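Side-chain contacts in recombination protein RecR (Deinococcus radiodurans, PDB 1VDD), which probably takes part in RecBC-independent recombinational repair of DNA, possibly acting together with RecF and RecO: residues I59-T64 and K121-P126; L103-H108 and L128-Q133. All blocks are in the same frame, centred on the assembly; numbering follows the deposited sequence.

Overall arrangement
Both contacts lie where the zinc finger meets the Toprim domain, their centres about 8 Å apart. Contact 1 is a surface contact: the zinc-finger segment 59-64 rests an aromatic ring on the Toprim loop 121-126, and no hydrogen bond crosses it. Contact 2 is buried and lies wholly within the Toprim domain, where an arginine of 128-133 bonds to 103-106, an outermost strand of the parallel sheet within this chain. Stacking and apolar touch thus serve at the surface, N-H bonds to a carbonyl, with a weak one to a histidine, in the interior. The two contacts also touch each other, through His105 and His123 and through Arg130, which reaches the zinc-finger segment.

Contact 1 of 2, residues I59-T64 and K121-P126; sequences ICFNIT and KLHIKP. With ZN (zinc ion), chain E.
One face of the Phe61 ring is taken by the imidazole of His123, and the two rings form an offset stack with centroids 4.0 Å apart and planes inclined by only 12°. The overlap is displaced toward the rims: CD2 of Phe61 lies 3.4 Å from CD2 of His123, with NE2 of His123 close behind. Each ring also receives the other residue's methylene in a CH-pi contact. CB of His123 sits 4.2 Å from the centroid of the Phe61 ring, and CB of Phe61 likewise lies over the face of the imidazole. Both side chains carry CG anti to the carbonyl carbon, chi1 -69° in Phe61 and -60° in His123, which brings the rings together between the two loops. Pro126 meets the other end of the phenyl ring, approaching CE1 and CZ obliquely with CB and CG; its side chain runs at about a right angle to that of Phe61. Next to Phe61 in the chain, Cys60 binds the zinc ion through SG at 1.9 Å, and Cys57, Cys69 and Cys72 complete the Cys4 site. The stack thus joins the metal-bearing loop to the Toprim loop 121-126. His123 is the centre of an inverse gamma turn and is tied to strand 103-106: its carbonyl probably accepts a hydrogen bond from His105 NE2, while ND1 makes a weak one with Val106 O. Since no hydrogen bond joins the two segments, cohesion across them rests on ring stacking and apolar contact, with the imidazole perhaps lightly steadied by the weak ND1 bond.

Contact 2 of 2, residues L103-H108 and L128-Q133; sequences LYHVLH and LPRVGQ
Strand 103-106, an outermost strand of the parallel Toprim sheet within this chain, is met by the guanidinium of Arg130, which reaches across from the end of a 3-10 turn. NH1 of Arg130 gives its straighter bond to the backbone carbonyl Tyr104 O, 3.0 Å away with an N-H...O angle of 160°. That oxygen lies in the guanidinium plane, although NH1 itself is tilted 23° from the carbonyl plane. NH2 of Arg130 adds a weak second bond to Tyr104 O at 3.3 Å, making a fork of two donors on one acceptor. The strand's other edge pairs with 81-85 in the sheet order 103-106, 81-85, 136-139, 164-167, and Arg130 belongs to the connection that leads from 103-106 to 136-139. At the edge of the His105 imidazole, NH1 of Arg130 also makes a weak bond to ND1, 3.1 Å long, the ring and guanidinium planes standing 49° apart. With NE2 of His105 turned to the carbonyl of His123, ND1 is probably the unprotonated nitrogen, consistent with its taking this weak bond. Leu103 brings CD1 to the guanidinium edge, 3.5 Å from NH2 of Arg130, a van der Waals touch of a methyl on a charged group. A bend at chi3 turns the arginine's end toward the strand; the side chain also touches Ile82, Ile59 and Cys60, and its nearest atom is about 6 Å from the zinc ion.

Contact 1 of 2, residues I59-T64 and K121-P126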
loop_
_atom_site.group_PDB
_atom_site.type_symbol
_atom_site.label_atom_id
_atom_site.label_comp_id
_atom_site.label_asym_id
_atom_site.label_seq_id
_atom_site.Cartn_x
_atom_site.Cartn_y
_atom_site.Cartn_z
ATOM N N ILE A 59 -29.711 -12.366 26.402
ATOM C CA ILE A 59 -29.330 -13.784 26.342
ATOM C C ILE A 59 -27.896 -13.886 25.841
ATOM O O ILE A 59 -26.960 -14.107 26.617
ATOM C CB ILE A 59 -30.240 -14.564 25.367
ATOM C CG1 ILE A 59 -31.717 -14.319 25.708
ATOM C CG2 ILE A 59 -29.875 -16.042 25.400
ATOM C CD1 ILE A 59 -32.077 -14.516 27.179
ATOM N N CYS A 60 -27.745 -13.774 24.526
ATOM C CA CYS A 60 -26.432 -13.758 23.905
ATOM C C CYS A 60 -26.302 -12.251 23.899
ATOM O O CYS A 60 -27.293 -11.569 24.143
ATOM C CB CYS A 60 -26.501 -14.272 22.472
ATOM S SG CYS A 60 -27.674 -13.370 21.427
ATOM N N PHE A 61 -25.132 -11.700 23.634
ATOM C CA PHE A 61 -25.061 -10.250 23.638
ATOM C C PHE A 61 -24.854 -9.659 22.252
ATOM O O PHE A 61 -24.063 -8.735 22.043
ATOM C CB PHE A 61 -24.000 -9.807 24.642
ATOM C CG PHE A 61 -24.404 -10.076 26.062
ATOM C CD1 PHE A 61 -24.562 -11.389 26.514
ATOM C CD2 PHE A 61 -24.739 -9.033 26.917
ATOM C CE1 PHE A 61 -25.053 -11.653 27.787
ATOM C CE2 PHE A 61 -25.232 -9.284 28.198
ATOM C CZ PHE A 61 -25.392 -10.598 28.634
ATOM N N ASN A 62 -25.594 -10.222 21.302
ATOM C CA ASN A 62 -25.565 -9.780 19.917
ATOM C C ASN A 62 -26.410 -8.509 19.853
ATOM O O ASN A 62 -27.408 -8.392 20.557
ATOM C CB ASN A 62 -26.155 -10.869 19.022
ATOM C CG ASN A 62 -25.973 -10.573 17.558
ATOM O OD1 ASN A 62 -24.886 -10.189 17.123
ATOM N ND2 ASN A 62 -27.032 -10.759 16.781
ATOM N N ILE A 63 -26.021 -7.553 19.022
ATOM C CA ILE A 63 -26.754 -6.298 18.939
ATOM C C ILE A 63 -28.162 -6.371 18.345
ATOM O O ILE A 63 -28.384 -7.015 17.314
ATOM C CB ILE A 63 -25.919 -5.241 18.162
ATOM C CG1 ILE A 63 -24.729 -4.809 19.021
ATOM C CG2 ILE A 63 -26.767 -4.019 17.810
ATOM C CD1 ILE A 63 -23.868 -3.746 18.386
ATOM N N THR A 64 -29.114 -5.719 19.019
ATOM C CA THR A 64 -30.502 -5.656 18.542
ATOM C C THR A 64 -31.247 -4.470 19.120
ATOM O O THR A 64 -30.663 -3.620 19.787
ATOM C CB THR A 64 -31.354 -6.917 18.883
ATOM O OG1 THR A 64 -31.227 -7.224 20.272
ATOM C CG2 THR A 64 -30.938 -8.103 18.026
ATOM N N LYS A 121 -14.853 -8.660 32.443
ATOM C CA LYS A 121 -14.974 -7.484 31.595
ATOM C C LYS A 121 -15.570 -7.962 30.280
ATOM O O LYS A 121 -15.895 -7.163 29.406
ATOM C CB LYS A 121 -13.605 -6.845 31.342
ATOM C CG LYS A 121 -12.897 -6.361 32.599
ATOM C CD LYS A 121 -11.573 -5.667 32.278
ATOM C CE LYS A 121 -11.785 -4.292 31.651
ATOM N NZ LYS A 121 -12.455 -3.338 32.580
ATOM N N LEU A 122 -15.697 -9.281 30.152
ATOM C CA LEU A 122 -16.276 -9.911 28.962
ATOM C C LEU A 122 -17.497 -10.739 29.385
ATOM O O LEU A 122 -17.521 -11.318 30.471
ATOM C CB LEU A 122 -15.247 -10.815 28.263
ATOM C CG LEU A 122 -13.976 -10.159 27.704
ATOM C CD1 LEU A 122 -13.147 -11.204 26.967
ATOM C CD2 LEU A 122 -14.334 -9.016 26.765
ATOM N N HIS A 123 -18.505 -10.797 28.520
ATOM C CA HIS A 123 -19.727 -11.519 28.828
ATOM C C HIS A 123 -19.566 -13.036 28.917
ATOM O O HIS A 123 -20.311 -13.789 28.294
ATOM C CB HIS A 123 -20.809 -11.153 27.806
ATOM C CG HIS A 123 -21.143 -9.692 27.782
ATOM N ND1 HIS A 123 -20.719 -8.846 26.781
ATOM C CD2 HIS A 123 -21.804 -8.916 28.674
ATOM C CE1 HIS A 123 -21.100 -7.611 27.057
ATOM N NE2 HIS A 123 -21.759 -7.626 28.202
ATOM N N ILE A 124 -18.611 -13.494 29.716
ATOM C CA ILE A 124 -18.402 -14.927 29.845
ATOM C C ILE A 124 -19.385 -15.586 30.808
ATOM O O ILE A 124 -19.756 -16.740 30.625
ATOM C CB ILE A 124 -16.945 -15.239 30.267
ATOM C CG1 ILE A 124 -15.985 -14.721 29.186
ATOM C CG2 ILE A 124 -16.763 -16.748 30.482
ATOM C CD1 ILE A 124 -14.567 -15.236 29.307
ATOM N N LYS A 125 -19.826 -14.853 31.825
ATOM C CA LYS A 125 -20.776 -15.416 32.781
ATOM C C LYS A 125 -22.103 -15.845 32.137
ATOM O O LYS A 125 -22.470 -17.011 32.193
ATOM C CB LYS A 125 -21.073 -14.421 33.910
ATOM C CG LYS A 125 -21.974 -15.000 35.010
ATOM C CD LYS A 125 -22.906 -13.957 35.645
ATOM C CE LYS A 125 -24.062 -13.547 34.714
ATOM N NZ LYS A 125 -25.019 -14.654 34.374
ATOM N N PRO A 126 -22.837 -14.908 31.513
ATOM C CA PRO A 126 -24.119 -15.249 30.887
ATOM C C PRO A 126 -24.098 -16.379 29.861
ATOM O O PRO A 126 -25.144 -16.742 29.320
ATOM C CB PRO A 126 -24.573 -13.922 30.283
ATOM C CG PRO A 126 -23.289 -13.214 30.006
ATOM C CD PRO A 126 -22.489 -13.503 31.241
HETATM ZN ZN ZN E . -29.557 -13.059 21.290
#

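Contact 2 of 2, residues L103-H108 and L128-Q133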
loop_
_atom_site.group_PDB
_atom_site.type_symbol
_atom_site.label_atom_id
_atom_site.label_comp_id
_atom_site.label_asym_id
_atom_site.label_seq_id
_atom_site.Cartn_x
_atom_site.Cartn_y
_atom_site.Cartn_z
ATOM N N LEU A 103 -26.892 -20.735 17.323
ATOM C CA LEU A 103 -26.986 -19.559 18.179
ATOM C C LEU A 103 -25.597 -18.957 18.344
ATOM O O LEU A 103 -24.597 -19.650 18.189
ATOM C CB LEU A 103 -27.561 -19.943 19.544
ATOM C CG LEU A 103 -28.935 -20.629 19.617
ATOM C CD1 LEU A 103 -29.390 -20.659 21.071
ATOM C CD2 LEU A 103 -29.976 -19.885 18.770
ATOM N N TYR A 104 -25.522 -17.665 18.633
ATOM C CA TYR A 104 -24.227 -17.033 18.845
ATOM C C TYR A 104 -24.121 -16.540 20.288
ATOM O O TYR A 104 -25.100 -16.521 21.009
ATOM C CB TYR A 104 -24.049 -15.820 17.929
ATOM C CG TYR A 104 -24.098 -16.113 16.460
ATOM C CD1 TYR A 104 -25.257 -15.898 15.731
ATOM C CD2 TYR A 104 -22.969 -16.582 15.788
ATOM C CE1 TYR A 104 -25.297 -16.136 14.375
ATOM C CE2 TYR A 104 -22.994 -16.828 14.440
ATOM C CZ TYR A 104 -24.164 -16.606 13.731
ATOM O OH TYR A 104 -24.217 -16.873 12.382
ATOM N N HIS A 105 -22.919 -16.165 20.699
ATOM C CA HIS A 105 -22.693 -15.586 22.020
ATOM C C HIS A 105 -21.549 -14.585 21.850
ATOM O O HIS A 105 -20.515 -14.909 21.269
ATOM C CB HIS A 105 -22.307 -16.614 23.081
ATOM C CG HIS A 105 -22.272 -16.033 24.461
ATOM N ND1 HIS A 105 -23.417 -15.759 25.181
ATOM C CD2 HIS A 105 -21.240 -15.587 25.217
ATOM C CE1 HIS A 105 -23.092 -15.169 26.317
ATOM N NE2 HIS A 105 -21.778 -15.052 26.365
ATOM N N VAL A 106 -21.730 -13.371 22.357
ATOM C CA VAL A 106 -20.715 -12.351 22.183
ATOM C C VAL A 106 -19.992 -11.836 23.433
ATOM O O VAL A 106 -20.546 -11.078 24.231
ATOM C CB VAL A 106 -21.316 -11.139 21.441
ATOM C CG1 VAL A 106 -20.240 -10.123 21.167
ATOM C CG2 VAL A 106 -21.988 -11.592 20.145
ATOM N N LEU A 107 -18.751 -12.269 23.607
ATOM C CA LEU A 107 -17.938 -11.784 24.706
ATOM C C LEU A 107 -17.638 -10.445 24.076
ATOM O O LEU A 107 -17.187 -10.413 22.938
ATOM C CB LEU A 107 -16.635 -12.571 24.792
ATOM C CG LEU A 107 -16.728 -14.070 24.531
ATOM C CD1 LEU A 107 -15.338 -14.643 24.535
ATOM C CD2 LEU A 107 -17.605 -14.738 25.588
ATOM N N HIS A 108 -17.881 -9.333 24.742
ATOM C CA HIS A 108 -17.590 -8.103 24.034
ATOM C C HIS A 108 -16.122 -7.736 24.068
ATOM O O HIS A 108 -15.747 -6.632 24.430
ATOM C CB HIS A 108 -18.484 -6.968 24.533
ATOM C CG HIS A 108 -19.774 -6.850 23.775
ATOM N ND1 HIS A 108 -20.659 -7.898 23.646
ATOM C CD2 HIS A 108 -20.301 -5.824 23.064
ATOM C CE1 HIS A 108 -21.675 -7.523 22.888
ATOM N NE2 HIS A 108 -21.481 -6.270 22.521
ATOM N N LEU A 128 -22.320 -19.538 30.480
ATOM C CA LEU A 128 -22.404 -20.770 31.264
ATOM C C LEU A 128 -23.824 -21.334 31.354
ATOM O O LEU A 128 -24.081 -22.454 30.916
ATOM C CB LEU A 128 -21.867 -20.544 32.683
ATOM C CG LEU A 128 -20.430 -20.050 32.836
ATOM C CD1 LEU A 128 -20.068 -20.125 34.298
ATOM C CD2 LEU A 128 -19.460 -20.905 32.014
ATOM N N PRO A 129 -24.768 -20.559 31.912
ATOM C CA PRO A 129 -26.132 -21.072 32.014
ATOM C C PRO A 129 -26.749 -21.495 30.682
ATOM O O PRO A 129 -27.644 -22.334 30.655
ATOM C CB PRO A 129 -26.883 -19.923 32.683
ATOM C CG PRO A 129 -26.143 -18.720 32.210
ATOM C CD PRO A 129 -24.708 -19.151 32.341
ATOM N N ARG A 130 -26.279 -20.932 29.577
ATOM C CA ARG A 130 -26.826 -21.302 28.268
ATOM C C ARG A 130 -26.307 -22.645 27.780
ATOM O O ARG A 130 -26.911 -23.268 26.907
ATOM C CB ARG A 130 -26.482 -20.249 27.210
ATOM C CG ARG A 130 -27.194 -18.927 27.380
ATOM C CD ARG A 130 -26.808 -17.995 26.271
ATOM N NE ARG A 130 -27.247 -18.478 24.966
ATOM C CZ ARG A 130 -26.784 -17.998 23.816
ATOM N NH1 ARG A 130 -25.870 -17.033 23.828
ATOM N NH2 ARG A 130 -27.234 -18.469 22.657
ATOM N N VAL A 131 -25.187 -23.087 28.343
ATOM C CA VAL A 131 -24.582 -24.344 27.930
ATOM C C VAL A 131 -25.065 -25.558 28.712
ATOM O O VAL A 131 -24.981 -25.605 29.940
ATOM C CB VAL A 131 -23.035 -24.272 28.025
ATOM C CG1 VAL A 131 -22.417 -25.597 27.566
ATOM C CG2 VAL A 131 -22.513 -23.120 27.172
ATOM N N GLY A 132 -25.566 -26.542 27.974
ATOM C CA GLY A 132 -26.046 -27.768 28.581
ATOM C C GLY A 132 -25.502 -28.959 27.816
ATOM O O GLY A 132 -24.614 -28.810 26.971
ATOM N N GLN A 133 -26.031 -30.144 28.096
ATOM C CA GLN A 133 -25.570 -31.341 27.410
ATOM C C GLN A 133 -26.331 -31.574 26.108
ATOM O O GLN A 133 -27.461 -31.102 25.932
ATOM C CB GLN A 133 -25.700 -32.551 28.334
ATOM C CG GLN A 133 -24.846 -32.430 29.590
ATOM C CD GLN A 133 -25.095 -33.541 30.593
ATOM O OE1 GLN A 133 -24.497 -33.563 31.673
ATOM N NE2 GLN A 133 -25.984 -34.470 30.244
#